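Local atomic coordinates of endoglucanase (Clostridium thermocellum, PDB entry 2E4T), a protein that hydrolyses internal beta-1,4-glucosidic linkages of cellulose and is also classed as a xyloglucanase, this chain being its glycoside hydrolase family 44 part. Residues Gly44-Thr49 with Ser191-Arg196; Ile14-Glu19 with Glu441-Leu446; Gly291-Cys296 with Pro301-Thr306; Asp35-Ala40 with Leu406-Asp411. One frame throughout, in Å; residues are numbered along the deposited sequence.

Contact 1 of 4, residues Gly44-Thr49 with Ser191-Arg196; sequences GGNRTT and SHTHPR
In His-194 the ring carbon CG sits anti to the carbonyl carbon (chi1 -67°), which carries the imidazole across to Asn-46 and Thr-49; in Thr-49 the methyl CG2 is anti to the backbone N and comes to lie over that ring. The imidazole N-H at NE2 donates to Asn-46 O at 2.8 Å. The bond is clearly bent, with an N-H...O angle of 133°, although the oxygen stays close to the ring plane. Thr-49 CG2 lies 4.1 Å from the centroid of the His-194 ring, a CH-pi contact, while Thr-193 CG2 approaches the opposite face near its rim, so the imidazole is held between two methyl groups. Thr-193 CG2 also packs against the amide carbon CG of Asn-46 at 3.6 Å, the two side chains crossing at about a right angle. Beside them a water bridges the pair, 2.7 Å from Asn-46 OD1 and 2.8 Å from Thr-193 OG1. The far ends are gripped from outside: Asn-46 ND2 bonds to Asp-63 and Thr-49 OG1 to Asp-184. With its N-H bonded and a methyl over each face, the ring has little freedom to turn. The contact joins the loop after strand 40-43 to helix 190-193, which follows strand 180-183, at the C-terminal end of the TIM barrel strands, the end where barrel glycosidases carry their active sites.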
loop_
_atom_site.group_PDB
_atom_site.type_symbol
_atom_site.label_atom_id
_atom_site.label_comp_id
_atom_site.label_asym_id
_atom_site.label_seq_id
_atom_site.Cartn_x
_atom_site.Cartn_y
_atom_site.Cartn_z
ATOM N N GLY A 44 7.928 6.309 3.428
ATOM C CA GLY A 44 7.529 5.684 4.669
ATOM C C GLY A 44 8.494 4.581 5.026
ATOM O O GLY A 44 9.542 4.398 4.405
ATOM N N GLY A 45 8.122 3.804 6.059
ATOM C CA GLY A 45 8.965 2.756 6.552
ATOM C C GLY A 45 9.912 3.232 7.659
ATOM O O GLY A 45 9.851 4.387 8.110
ATOM N N ASN A 46 10.768 2.313 8.111
ATOM C CA ASN A 46 11.483 2.525 9.376
ATOM C C ASN A 46 12.297 3.824 9.383
ATOM O O ASN A 46 12.349 4.498 10.437
ATOM C CB ASN A 46 12.440 1.363 9.624
ATOM C CG ASN A 46 11.715 0.088 9.945
ATOM O OD1 ASN A 46 10.506 0.103 10.256
ATOM N ND2 ASN A 46 12.454 -1.044 9.960
ATOM N N ARG A 47 12.946 4.192 8.275
ATOM C CA ARG A 47 13.819 5.352 8.297
ATOM C C ARG A 47 13.037 6.637 8.483
ATOM O O ARG A 47 13.665 7.691 8.811
ATOM C CB ARG A 47 14.625 5.465 7.016
ATOM C CG ARG A 47 15.951 4.746 7.049
ATOM C CD ARG A 47 16.971 5.591 7.816
ATOM N NE ARG A 47 18.268 4.918 7.832
ATOM C CZ ARG A 47 19.388 5.576 8.150
ATOM N NH1 ARG A 47 19.359 6.852 8.545
ATOM N NH2 ARG A 47 20.570 4.926 8.101
ATOM N N THR A 48 11.729 6.652 8.250
ATOM C CA THR A 48 11.000 7.896 8.319
ATOM C C THR A 48 10.591 8.316 9.747
ATOM O O THR A 48 10.284 9.479 9.954
ATOM C CB THR A 48 9.781 7.900 7.376
ATOM O OG1 THR A 48 8.808 6.961 7.806
ATOM C CG2 THR A 48 10.221 7.647 5.937
ATOM N N THR A 49 10.679 7.396 10.720
ATOM C CA THR A 49 10.246 7.747 12.074
ATOM C C THR A 49 11.076 8.881 12.686
ATOM O O THR A 49 10.550 9.785 13.321
ATOM C CB THR A 49 10.294 6.481 12.950
ATOM O OG1 THR A 49 9.321 5.559 12.471
ATOM C CG2 THR A 49 10.064 6.830 14.435
ATOM N N SER A 191 9.139 0.427 19.926
ATOM C CA SER A 191 10.060 0.042 20.992
ATOM C C SER A 191 11.075 -1.045 20.561
ATOM O O SER A 191 12.047 -1.270 21.300
ATOM C CB SER A 191 9.259 -0.461 22.182
ATOM O OG SER A 191 8.454 -1.577 21.766
ATOM N N HIS A 192 10.839 -1.685 19.408
ATOM C CA HIS A 192 11.744 -2.673 18.855
ATOM C C HIS A 192 12.672 -2.057 17.787
ATOM O O HIS A 192 13.905 -2.284 17.810
ATOM C CB HIS A 192 10.907 -3.816 18.237
ATOM C CG HIS A 192 11.754 -4.854 17.678
ATOM N ND1 HIS A 192 12.007 -5.091 16.334
ATOM C CD2 HIS A 192 12.431 -5.794 18.356
ATOM C CE1 HIS A 192 12.809 -6.154 16.222
ATOM N NE2 HIS A 192 13.082 -6.588 17.443
ATOM N N THR A 193 12.094 -1.319 16.844
ATOM C CA THR A 193 12.861 -0.727 15.747
ATOM C C THR A 193 13.608 0.524 16.190
ATOM O O THR A 193 14.725 0.778 15.744
ATOM C CB THR A 193 11.897 -0.404 14.596
ATOM O OG1 THR A 193 11.251 -1.646 14.248
ATOM C CG2 THR A 193 12.608 0.208 13.420
ATOM N N HIS A 194 12.947 1.346 17.023
ATOM C CA HIS A 194 13.472 2.658 17.409
ATOM C C HIS A 194 13.517 2.827 18.946
ATOM O O HIS A 194 13.031 3.826 19.487
ATOM C CB HIS A 194 12.645 3.767 16.783
ATOM C CG HIS A 194 12.774 3.805 15.305
ATOM N ND1 HIS A 194 13.935 4.203 14.678
ATOM C CD2 HIS A 194 11.848 3.540 14.335
ATOM C CE1 HIS A 194 13.703 4.141 13.365
ATOM N NE2 HIS A 194 12.461 3.754 13.127
ATOM N N PRO A 195 14.168 1.886 19.652
ATOM C CA PRO A 195 14.179 1.975 21.119
ATOM C C PRO A 195 14.896 3.229 21.659
ATOM O O PRO A 195 14.664 3.592 22.811
ATOM C CB PRO A 195 14.923 0.680 21.531
ATOM C CG PRO A 195 15.844 0.413 20.352
ATOM C CD PRO A 195 14.951 0.727 19.141
ATOM N N ARG A 196 15.802 3.816 20.874
ATOM C CA ARG A 196 16.512 5.017 21.328
ATOM C C ARG A 196 15.644 6.268 21.199
ATOM O O ARG A 196 16.012 7.318 21.775
ATOM C CB ARG A 196 17.835 5.227 20.573
ATOM C CG ARG A 196 18.780 4.103 20.390
ATOM C CD ARG A 196 19.722 3.721 21.546
ATOM N NE ARG A 196 20.289 2.466 21.622
ATOM C CZ ARG A 196 19.805 1.423 22.236
ATOM N NH1 ARG A 196 18.619 1.250 22.843
ATOM N NH2 ARG A 196 20.599 0.402 22.095
HETATM O O HOH W 1 9.273 -0.922 12.442
#

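Contact 2 of 4, residues Ile14-Glu19 with Glu441-Leu446; sequences IDTSAE and EDDSKL
A corner of the beta-rich domain beside the barrel is closed where Thr-16, in the type I beta turn from Asp-15 to Ala-18, meets Asp-443 and Leu-446 at the start of strand 442-452. Thr-16 works with both branches. Its hydroxyl OG1 donates to Asp-443 OD2 at 2.8 Å, using the anti lone pair of that oxygen, the one directed away from OD1. Its methyl CG2, anti to the carbonyl carbon because chi1 is 66°, turns the other way and rests 3.9 Å from Leu-446 CD1 and equally far from CD2. One of those methyls, Leu-446 CD2, also meets Ile-14, whose CG2 lies 4.2 Å away. The polar pair lies beside this apolar cluster, on the turn side, and the aspartate crosses the threonine at about a right angle. The turn that presents Thr-16 is itself braced: Ala-18 N reaches Asp-15 O at 3.1 Å, and Asp-15 OD1 takes the N-H of Ser-17 at 2.9 Å from above its carboxylate plane, an Asx turn. Around the site, Asp-443 OD1 forms a salt bridge with Lys-469 and a hydrogen bond with Ser-468, and Arg-20 makes a long, weak ion pair with OD2. Ile-465 of strand 459-466 touches both Ile-14 and Leu-446. A buried carboxylate with this many donors and a lysine close by would be expected to stay ionised, so the chemistry joins a charged, hydrogen-bonded side of the corner to an apolar one through the two branches of a single threonine.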
loop_
_atom_site.group_PDB
_atom_site.type_symbol
_atom_site.label_atom_id
_atom_site.label_comp_id
_atom_site.label_asym_id
_atom_site.label_seq_id
_atom_site.Cartn_x
_atom_site.Cartn_y
_atom_site.Cartn_z
ATOM N N ILE A 14 -19.228 -12.403 -17.548
ATOM C CA ILE A 14 -19.088 -10.962 -17.273
ATOM C C ILE A 14 -20.410 -10.277 -17.591
ATOM O O ILE A 14 -21.064 -10.612 -18.599
ATOM C CB ILE A 14 -17.964 -10.372 -18.132
ATOM C CG1 ILE A 14 -16.628 -10.950 -17.683
ATOM C CG2 ILE A 14 -17.950 -8.848 -18.101
ATOM C CD1 ILE A 14 -15.478 -10.722 -18.623
ATOM N N ASP A 15 -20.811 -9.320 -16.744
ATOM C CA ASP A 15 -21.992 -8.492 -17.058
ATOM C C ASP A 15 -21.566 -7.056 -16.861
ATOM O O ASP A 15 -21.329 -6.610 -15.722
ATOM C CB ASP A 15 -23.151 -8.869 -16.171
ATOM C CG ASP A 15 -24.411 -8.028 -16.429
ATOM O OD1 ASP A 15 -24.317 -7.006 -17.128
ATOM O OD2 ASP A 15 -25.473 -8.430 -15.896
ATOM N N THR A 16 -21.360 -6.354 -17.967
ATOM C CA THR A 16 -20.810 -4.997 -17.896
ATOM C C THR A 16 -21.768 -3.997 -17.258
ATOM O O THR A 16 -21.328 -2.893 -16.938
ATOM C CB THR A 16 -20.376 -4.471 -19.256
ATOM O OG1 THR A 16 -21.539 -4.318 -20.054
ATOM C CG2 THR A 16 -19.423 -5.388 -19.938
ATOM N N SER A 17 -23.040 -4.371 -17.078
ATOM C CA SER A 17 -23.993 -3.474 -16.442
ATOM C C SER A 17 -24.103 -3.678 -14.946
ATOM O O SER A 17 -24.814 -2.910 -14.281
ATOM C CB SER A 17 -25.374 -3.606 -17.079
ATOM O OG SER A 17 -25.993 -4.826 -16.636
ATOM N N ALA A 18 -23.483 -4.750 -14.401
ATOM C CA ALA A 18 -23.747 -5.195 -13.055
ATOM C C ALA A 18 -22.550 -4.907 -12.143
ATOM O O ALA A 18 -21.369 -5.018 -12.530
ATOM C CB ALA A 18 -24.023 -6.678 -13.020
ATOM N N GLU A 19 -22.883 -4.580 -10.891
ATOM C CA GLU A 19 -21.880 -4.447 -9.836
ATOM C C GLU A 19 -20.851 -3.374 -10.185
ATOM O O GLU A 19 -19.709 -3.456 -9.725
ATOM C CB GLU A 19 -21.249 -5.754 -9.427
ATOM C CG GLU A 19 -22.351 -6.750 -9.000
ATOM C CD GLU A 19 -21.853 -8.144 -8.684
ATOM O OE1 GLU A 19 -20.637 -8.424 -8.658
ATOM O OE2 GLU A 19 -22.703 -9.030 -8.462
ATOM N N GLU A 441 -18.415 5.381 -17.225
ATOM C CA GLU A 441 -19.694 4.718 -17.329
ATOM C C GLU A 441 -19.873 4.008 -18.688
ATOM O O GLU A 441 -21.007 3.592 -19.028
ATOM C CB GLU A 441 -20.865 5.739 -17.147
ATOM C CG GLU A 441 -20.552 6.819 -16.127
ATOM C CD GLU A 441 -20.170 6.356 -14.728
ATOM O OE1 GLU A 441 -20.657 5.318 -14.252
ATOM O OE2 GLU A 441 -19.407 7.106 -14.056
ATOM N N ASP A 442 -18.798 3.912 -19.470
ATOM C CA ASP A 442 -18.872 3.552 -20.886
ATOM C C ASP A 442 -18.289 2.171 -21.111
ATOM O O ASP A 442 -17.097 1.974 -20.842
ATOM C CB ASP A 442 -18.080 4.601 -21.683
ATOM C CG ASP A 442 -18.440 4.550 -23.169
ATOM O OD1 ASP A 442 -18.735 3.432 -23.664
ATOM O OD2 ASP A 442 -18.438 5.589 -23.861
ATOM N N ASP A 443 -19.105 1.207 -21.561
ATOM C CA ASP A 443 -18.626 -0.156 -21.790
ATOM C C ASP A 443 -18.129 -0.382 -23.228
ATOM O O ASP A 443 -17.892 -1.526 -23.630
ATOM C CB ASP A 443 -19.612 -1.212 -21.323
ATOM C CG ASP A 443 -20.858 -1.225 -22.063
ATOM O OD1 ASP A 443 -21.013 -0.454 -23.023
ATOM O OD2 ASP A 443 -21.723 -2.070 -21.686
ATOM N N SER A 444 -17.825 0.691 -23.971
ATOM C CA SER A 444 -17.341 0.495 -25.348
ATOM C C SER A 444 -16.051 -0.322 -25.400
ATOM O O SER A 444 -15.837 -1.069 -26.360
ATOM C CB SER A 444 -17.098 1.860 -25.989
ATOM O OG SER A 444 -18.297 2.564 -26.139
ATOM N N LYS A 445 -15.156 -0.127 -24.429
ATOM C CA LYS A 445 -13.945 -0.960 -24.300
ATOM C C LYS A 445 -14.038 -1.684 -22.967
ATOM O O LYS A 445 -14.201 -1.082 -21.907
ATOM C CB LYS A 445 -12.695 -0.113 -24.364
ATOM C CG LYS A 445 -12.550 0.622 -25.681
ATOM C CD LYS A 445 -11.116 1.097 -25.922
ATOM C CE LYS A 445 -10.947 1.830 -27.277
ATOM N NZ LYS A 445 -9.605 2.498 -27.287
ATOM N N LEU A 446 -13.960 -3.001 -23.077
ATOM C CA LEU A 446 -14.035 -3.870 -21.891
ATOM C C LEU A 446 -12.657 -4.475 -21.663
ATOM O O LEU A 446 -12.104 -5.144 -22.547
ATOM C CB LEU A 446 -15.080 -4.960 -22.122
ATOM C CG LEU A 446 -15.162 -6.052 -21.068
ATOM C CD1 LEU A 446 -15.517 -5.450 -19.664
ATOM C CD2 LEU A 446 -16.210 -7.080 -21.464
#

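Contact 3 of 4, residues Gly291-Cys296 with Pro301-Thr306; sequences GGERIC and PRNIET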
loop_
_atom_site.group_PDB
_atom_site.type_symbol
_atom_site.label_atom_id
_atom_site.label_comp_id
_atom_site.label_asym_id
_atom_site.label_seq_id
_atom_site.Cartn_x
_atom_site.Cartn_y
_atom_site.Cartn_z
ATOM N N GLY A 291 5.394 -25.585 1.095
ATOM C CA GLY A 291 6.711 -26.229 0.952
ATOM C C GLY A 291 7.601 -25.995 2.159
ATOM O O GLY A 291 8.845 -26.043 2.007
ATOM N N GLY A 292 7.019 -25.745 3.314
ATOM C CA GLY A 292 7.783 -25.622 4.543
ATOM C C GLY A 292 8.391 -24.241 4.764
ATOM O O GLY A 292 9.292 -24.144 5.628
ATOM N N GLU A 293 7.918 -23.187 4.054
ATOM C CA GLU A 293 8.499 -21.851 4.253
ATOM C C GLU A 293 7.422 -20.808 3.918
ATOM O O GLU A 293 6.477 -21.044 3.158
ATOM C CB GLU A 293 9.730 -21.627 3.377
ATOM C CG GLU A 293 9.402 -21.891 1.962
ATOM C CD GLU A 293 10.554 -21.607 0.979
ATOM O OE1 GLU A 293 11.620 -21.061 1.350
ATOM O OE2 GLU A 293 10.397 -21.860 -0.260
ATOM N N ARG A 294 7.613 -19.622 4.484
ATOM C CA ARG A 294 6.788 -18.446 4.143
ATOM C C ARG A 294 6.987 -18.081 2.686
ATOM O O ARG A 294 8.071 -18.239 2.126
ATOM C CB ARG A 294 7.174 -17.297 5.096
ATOM C CG ARG A 294 6.188 -16.135 5.157
ATOM C CD ARG A 294 6.700 -15.107 6.168
ATOM N NE ARG A 294 5.776 -13.995 6.252
ATOM C CZ ARG A 294 5.884 -13.052 7.194
ATOM N NH1 ARG A 294 6.886 -13.073 8.072
ATOM N NH2 ARG A 294 4.971 -12.090 7.265
ATOM N N ILE A 295 5.930 -17.508 2.058
ATOM C CA ILE A 295 6.036 -17.144 0.640
ATOM C C ILE A 295 6.864 -15.905 0.377
ATOM O O ILE A 295 7.234 -15.639 -0.793
ATOM C CB ILE A 295 4.645 -17.000 -0.014
ATOM C CG1 ILE A 295 3.841 -15.849 0.630
ATOM C CG2 ILE A 295 3.915 -18.333 -0.025
ATOM C CD1 ILE A 295 2.613 -15.483 -0.209
ATOM N N CYS A 296 7.177 -15.108 1.416
ATOM C CA CYS A 296 8.014 -13.954 1.294
ATOM C C CYS A 296 9.135 -14.059 2.366
ATOM O O CYS A 296 9.106 -14.878 3.258
ATOM C CB CYS A 296 7.208 -12.644 1.459
ATOM S SG CYS A 296 6.365 -12.474 3.041
ATOM N N PRO A 301 12.820 -19.801 -4.808
ATOM C CA PRO A 301 11.963 -19.889 -6.012
ATOM C C PRO A 301 11.987 -21.268 -6.690
ATOM O O PRO A 301 11.165 -21.504 -7.575
ATOM C CB PRO A 301 12.518 -18.806 -6.947
ATOM C CG PRO A 301 13.921 -18.650 -6.533
ATOM C CD PRO A 301 14.012 -18.969 -5.052
ATOM N N ARG A 302 12.900 -22.158 -6.272
ATOM C CA ARG A 302 12.866 -23.547 -6.754
ATOM C C ARG A 302 11.806 -24.376 -6.074
ATOM O O ARG A 302 11.536 -25.498 -6.501
ATOM C CB ARG A 302 14.209 -24.242 -6.551
ATOM C CG ARG A 302 15.307 -23.652 -7.394
ATOM C CD ARG A 302 16.226 -22.747 -6.679
ATOM N NE ARG A 302 16.906 -23.453 -5.597
ATOM C CZ ARG A 302 17.640 -22.840 -4.677
ATOM N NH1 ARG A 302 17.774 -21.516 -4.720
ATOM N NH2 ARG A 302 18.222 -23.546 -3.710
ATOM N N ASN A 303 11.255 -23.891 -4.954
ATOM C CA ASN A 303 10.357 -24.702 -4.146
ATOM C C ASN A 303 8.940 -24.564 -4.723
ATOM O O ASN A 303 8.239 -23.540 -4.533
ATOM C CB ASN A 303 10.419 -24.216 -2.697
ATOM C CG ASN A 303 9.616 -25.092 -1.762
ATOM O OD1 ASN A 303 8.549 -25.618 -2.102
ATOM N ND2 ASN A 303 10.160 -25.278 -0.555
ATOM N N ILE A 304 8.569 -25.569 -5.515
ATOM C CA ILE A 304 7.321 -25.507 -6.273
ATOM C C ILE A 304 6.132 -25.390 -5.317
ATOM O O ILE A 304 5.180 -24.667 -5.633
ATOM C CB ILE A 304 7.170 -26.731 -7.192
ATOM C CG1 ILE A 304 8.365 -26.822 -8.131
ATOM C CG2 ILE A 304 5.856 -26.722 -7.921
ATOM C CD1 ILE A 304 8.608 -25.620 -8.997
ATOM N N GLU A 305 6.136 -26.089 -4.183
ATOM C CA GLU A 305 5.041 -25.964 -3.235
ATOM C C GLU A 305 4.929 -24.551 -2.661
ATOM O O GLU A 305 3.809 -24.037 -2.454
ATOM C CB GLU A 305 5.129 -27.028 -2.129
ATOM C CG GLU A 305 4.859 -28.421 -2.623
ATOM C CD GLU A 305 3.377 -28.589 -2.937
ATOM O OE1 GLU A 305 2.526 -28.107 -2.132
ATOM O OE2 GLU A 305 3.056 -29.166 -3.994
ATOM N N THR A 306 6.059 -23.898 -2.424
ATOM C CA THR A 306 5.984 -22.477 -2.005
ATOM C C THR A 306 5.367 -21.630 -3.120
ATOM O O THR A 306 4.539 -20.744 -2.867
ATOM C CB THR A 306 7.341 -21.909 -1.599
ATOM O OG1 THR A 306 8.044 -22.832 -0.761
ATOM C CG2 THR A 306 7.216 -20.559 -0.927
HETATM O O HOH W 2 3.016 -26.993 0.963
#
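Asn-303 reaches across to Glu-293 and Gly-291, with CG anti to the backbone N (chi1 -174°). Its CB lies 3.4 Å from Glu-293 OE2, and CG follows at a similar distance from the same oxygen. From there the amide splits its work. OD1 turns back to its own chain and accepts the N-H of Thr-306 at 3.0 Å, the donor standing well above the carbonyl plane rather than on a lone pair. ND2 points across the contact and donates to Gly-291 O at 3.0 Å, with an N-H...O angle of 148°. One amide therefore caps a helix and holds a hairpin turn, and the two bonds fix which way round it sits. Close by, the hydroxyl OG1 of Thr-306 is 2.6 Å from Glu-293 OE2; its single proton could instead serve Gly-290 O, so that bond is not settled. Glu-293 OE1 is engaged on its own account by the backbone N of Asp-300. On the buried side Ile-295 CG2 lies 4.1 Å from Thr-306 CG2, the apolar part of the contact. On the exposed side Glu-305 CB packs 3.5 Å from Gly-291 N; that N-H donates to a water, which in turn reaches Glu-305 OE1 weakly. Gly-291 and Gly-292 both have positive phi, and their backbone angles fit the corner positions of a type I' turn linking strands 289-290 and 293-294. The arrangement is a tight two-residue beta hairpin set against the N-cap of helix 304-312, in the connection that follows barrel strand 279-284.

Contact 4 of 4, residues Asp35-Ala40 with Leu406-Asp411; sequences DATVTA and LYTNYD. With ZN (zinc ion), chain B.
Hydrogen bonds carry most of this contact, and Thr-37 receives two of them from the end of helix 398-408. Thr-408 OG1 donates to the backbone O of Thr-37 at 2.7 Å, coming in tilted from the carbonyl plane; Ile-404 O, one turn back in the helix, would compete for that hydroxyl's one proton. The second bond runs between side chains: Asn-409 ND2 gives an N-H to Thr-37 OG1 at 3.0 Å, nearly straight at 168° and with the oxygen almost in the amide plane. With chi1 at -167° the Asn-409 amide swings away from its own backbone N and extends from the first residue past the helix toward the loop. Its other end, OD1, accepts from Gly-414 N, so the amide is held at both ends. Outside the pair, Asn-405 takes the N-H of Thr-37. Van der Waals contact is slighter. Thr-37 CB lies 3.6 Å from Thr-408 OG1, the two side chains sliding past each other in opposite directions, and the methyls Thr-39 CG2 and Thr-408 CG2 meet at 4.1 Å. Metal coordination comes at the start of 35-40: Asp-35 OD2 binds the zinc ion at 2.0 Å, while Asp-35 OD1 stays 4.1 Å from the zinc ion, so the carboxylate binds through one oxygen. Ala-395 O and Glu-401 OE1 are further ligands, and Glu-401 belongs to helix 398-408, so metal and hydrogen bonds pin the same loop to the same helix. The arrangement is that of a TIM barrel closing on itself, the link from first strand 26-30 to second strand 40-43 packing on the helix that follows the eighth, 388-391.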
loop_
_atom_site.group_PDB
_atom_site.type_symbol
_atom_site.label_atom_id
_atom_site.label_comp_id
_atom_site.label_asym_id
_atom_site.label_seq_id
_atom_site.Cartn_x
_atom_site.Cartn_y
_atom_site.Cartn_z
ATOM N N ASP A 35 10.883 -0.133 -11.759
ATOM C CA ASP A 35 10.757 -0.205 -13.207
ATOM C C ASP A 35 9.299 -0.546 -13.563
ATOM O O ASP A 35 8.974 -1.621 -14.088
ATOM C CB ASP A 35 11.655 -1.298 -13.748
ATOM C CG ASP A 35 13.072 -1.196 -13.228
ATOM O OD1 ASP A 35 13.656 -0.082 -13.325
ATOM O OD2 ASP A 35 13.666 -2.225 -12.775
ATOM N N ALA A 36 8.408 0.364 -13.182
ATOM C CA ALA A 36 6.976 0.174 -13.438
ATOM C C ALA A 36 6.371 1.558 -13.428
ATOM O O ALA A 36 6.871 2.496 -12.767
ATOM C CB ALA A 36 6.313 -0.658 -12.358
ATOM N N THR A 37 5.264 1.705 -14.149
ATOM C CA THR A 37 4.451 2.915 -14.064
ATOM C C THR A 37 3.574 2.780 -12.836
ATOM O O THR A 37 2.762 1.821 -12.731
ATOM C CB THR A 37 3.607 3.037 -15.346
ATOM O OG1 THR A 37 4.500 3.093 -16.480
ATOM C CG2 THR A 37 2.696 4.237 -15.290
ATOM N N VAL A 38 3.811 3.610 -11.831
ATOM C CA VAL A 38 3.057 3.538 -10.589
ATOM C C VAL A 38 2.177 4.759 -10.458
ATOM O O VAL A 38 2.385 5.800 -11.075
ATOM C CB VAL A 38 3.978 3.395 -9.350
ATOM C CG1 VAL A 38 4.874 2.147 -9.479
ATOM C CG2 VAL A 38 4.817 4.628 -9.077
ATOM N N THR A 39 1.139 4.611 -9.585
ATOM C CA THR A 39 0.142 5.683 -9.454
ATOM C C THR A 39 0.088 6.280 -8.052
ATOM O O THR A 39 -0.713 7.163 -7.779
ATOM C CB THR A 39 -1.236 5.178 -9.851
ATOM O OG1 THR A 39 -1.602 4.138 -8.940
ATOM C CG2 THR A 39 -1.253 4.650 -11.282
ATOM N N ALA A 40 0.991 5.812 -7.170
ATOM C CA ALA A 40 1.157 6.442 -5.862
ATOM C C ALA A 40 2.614 6.147 -5.437
ATOM O O ALA A 40 3.187 5.122 -5.780
ATOM C CB ALA A 40 0.171 5.887 -4.808
ATOM N N LEU A 406 0.877 -4.463 -16.015
ATOM C CA LEU A 406 -0.265 -5.094 -16.691
ATOM C C LEU A 406 -1.534 -4.230 -16.466
ATOM O O LEU A 406 -2.428 -4.209 -17.338
ATOM C CB LEU A 406 -0.456 -6.502 -16.193
ATOM C CG LEU A 406 -1.354 -7.378 -17.079
ATOM C CD1 LEU A 406 -0.759 -7.656 -18.440
ATOM C CD2 LEU A 406 -1.690 -8.684 -16.329
ATOM N N TYR A 407 -1.612 -3.568 -15.301
ATOM C CA TYR A 407 -2.703 -2.657 -15.016
ATOM C C TYR A 407 -2.426 -1.230 -15.452
ATOM O O TYR A 407 -3.348 -0.543 -15.920
ATOM C CB TYR A 407 -3.034 -2.635 -13.517
ATOM C CG TYR A 407 -3.696 -3.906 -13.047
ATOM C CD1 TYR A 407 -5.102 -3.949 -12.869
ATOM C CD2 TYR A 407 -2.952 -5.053 -12.771
ATOM C CE1 TYR A 407 -5.733 -5.089 -12.437
ATOM C CE2 TYR A 407 -3.566 -6.228 -12.362
ATOM C CZ TYR A 407 -4.980 -6.250 -12.157
ATOM O OH TYR A 407 -5.632 -7.391 -11.769
ATOM N N THR A 408 -1.215 -0.722 -15.267
ATOM C CA THR A 408 -0.978 0.706 -15.401
ATOM C C THR A 408 -0.420 1.128 -16.741
ATOM O O THR A 408 -0.458 2.342 -17.054
ATOM C CB THR A 408 -0.005 1.196 -14.292
ATOM O OG1 THR A 408 1.226 0.498 -14.561
ATOM C CG2 THR A 408 -0.525 0.941 -12.914
ATOM N N ASN A 409 0.167 0.205 -17.502
ATOM C CA ASN A 409 0.891 0.610 -18.720
ATOM C C ASN A 409 1.164 -0.675 -19.503
ATOM O O ASN A 409 2.327 -1.119 -19.668
ATOM C CB ASN A 409 2.167 1.357 -18.382
ATOM C CG ASN A 409 2.750 2.050 -19.597
ATOM O OD1 ASN A 409 2.341 1.796 -20.751
ATOM N ND2 ASN A 409 3.659 2.976 -19.356
ATOM N N TYR A 410 0.101 -1.307 -19.993
ATOM C CA TYR A 410 0.288 -2.632 -20.552
ATOM C C TYR A 410 0.946 -2.642 -21.931
ATOM O O TYR A 410 1.501 -3.672 -22.332
ATOM C CB TYR A 410 -1.033 -3.448 -20.561
ATOM C CG TYR A 410 -2.140 -2.816 -21.352
ATOM C CD1 TYR A 410 -2.205 -2.882 -22.740
ATOM C CD2 TYR A 410 -3.158 -2.130 -20.707
ATOM C CE1 TYR A 410 -3.274 -2.268 -23.414
ATOM C CE2 TYR A 410 -4.191 -1.508 -21.383
ATOM C CZ TYR A 410 -4.253 -1.588 -22.711
ATOM O OH TYR A 410 -5.291 -0.964 -23.366
ATOM N N ASP A 411 0.817 -1.516 -22.664
ATOM C CA ASP A 411 1.283 -1.417 -24.024
ATOM C C ASP A 411 2.538 -0.561 -24.154
ATOM O O ASP A 411 3.008 -0.333 -25.276
ATOM C CB ASP A 411 0.156 -0.915 -24.941
ATOM C CG ASP A 411 -0.353 0.443 -24.543
ATOM O OD1 ASP A 411 0.230 1.082 -23.634
ATOM O OD2 ASP A 411 -1.391 0.885 -25.132
HETATM ZN ZN ZN B . 12.915 -3.966 -12.278
#

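In the fold
Contact 2 spans almost the whole chain, bringing strand 8-22 near strand 442-452, non-neighbours in the nine-stranded sheet; the other three contacts fall between its two segments in sequence. Contact 4 comes next inward, with contact 1 and then contact 3 in series within it. Contacts 1, 3 and 4 belong to connections of the eight-stranded parallel barrel. The centres of contacts 1 and 2 are 45 Å apart, on opposite sides of the chain's centre, whereas contact 4 lies between the two parts, 22 Å from contact 2 by centres. Because strand 8-22 pairs with C-terminal strands 420-426 and 459-466, the beta domain is built from both chain ends, with the TIM barrel inserted between them.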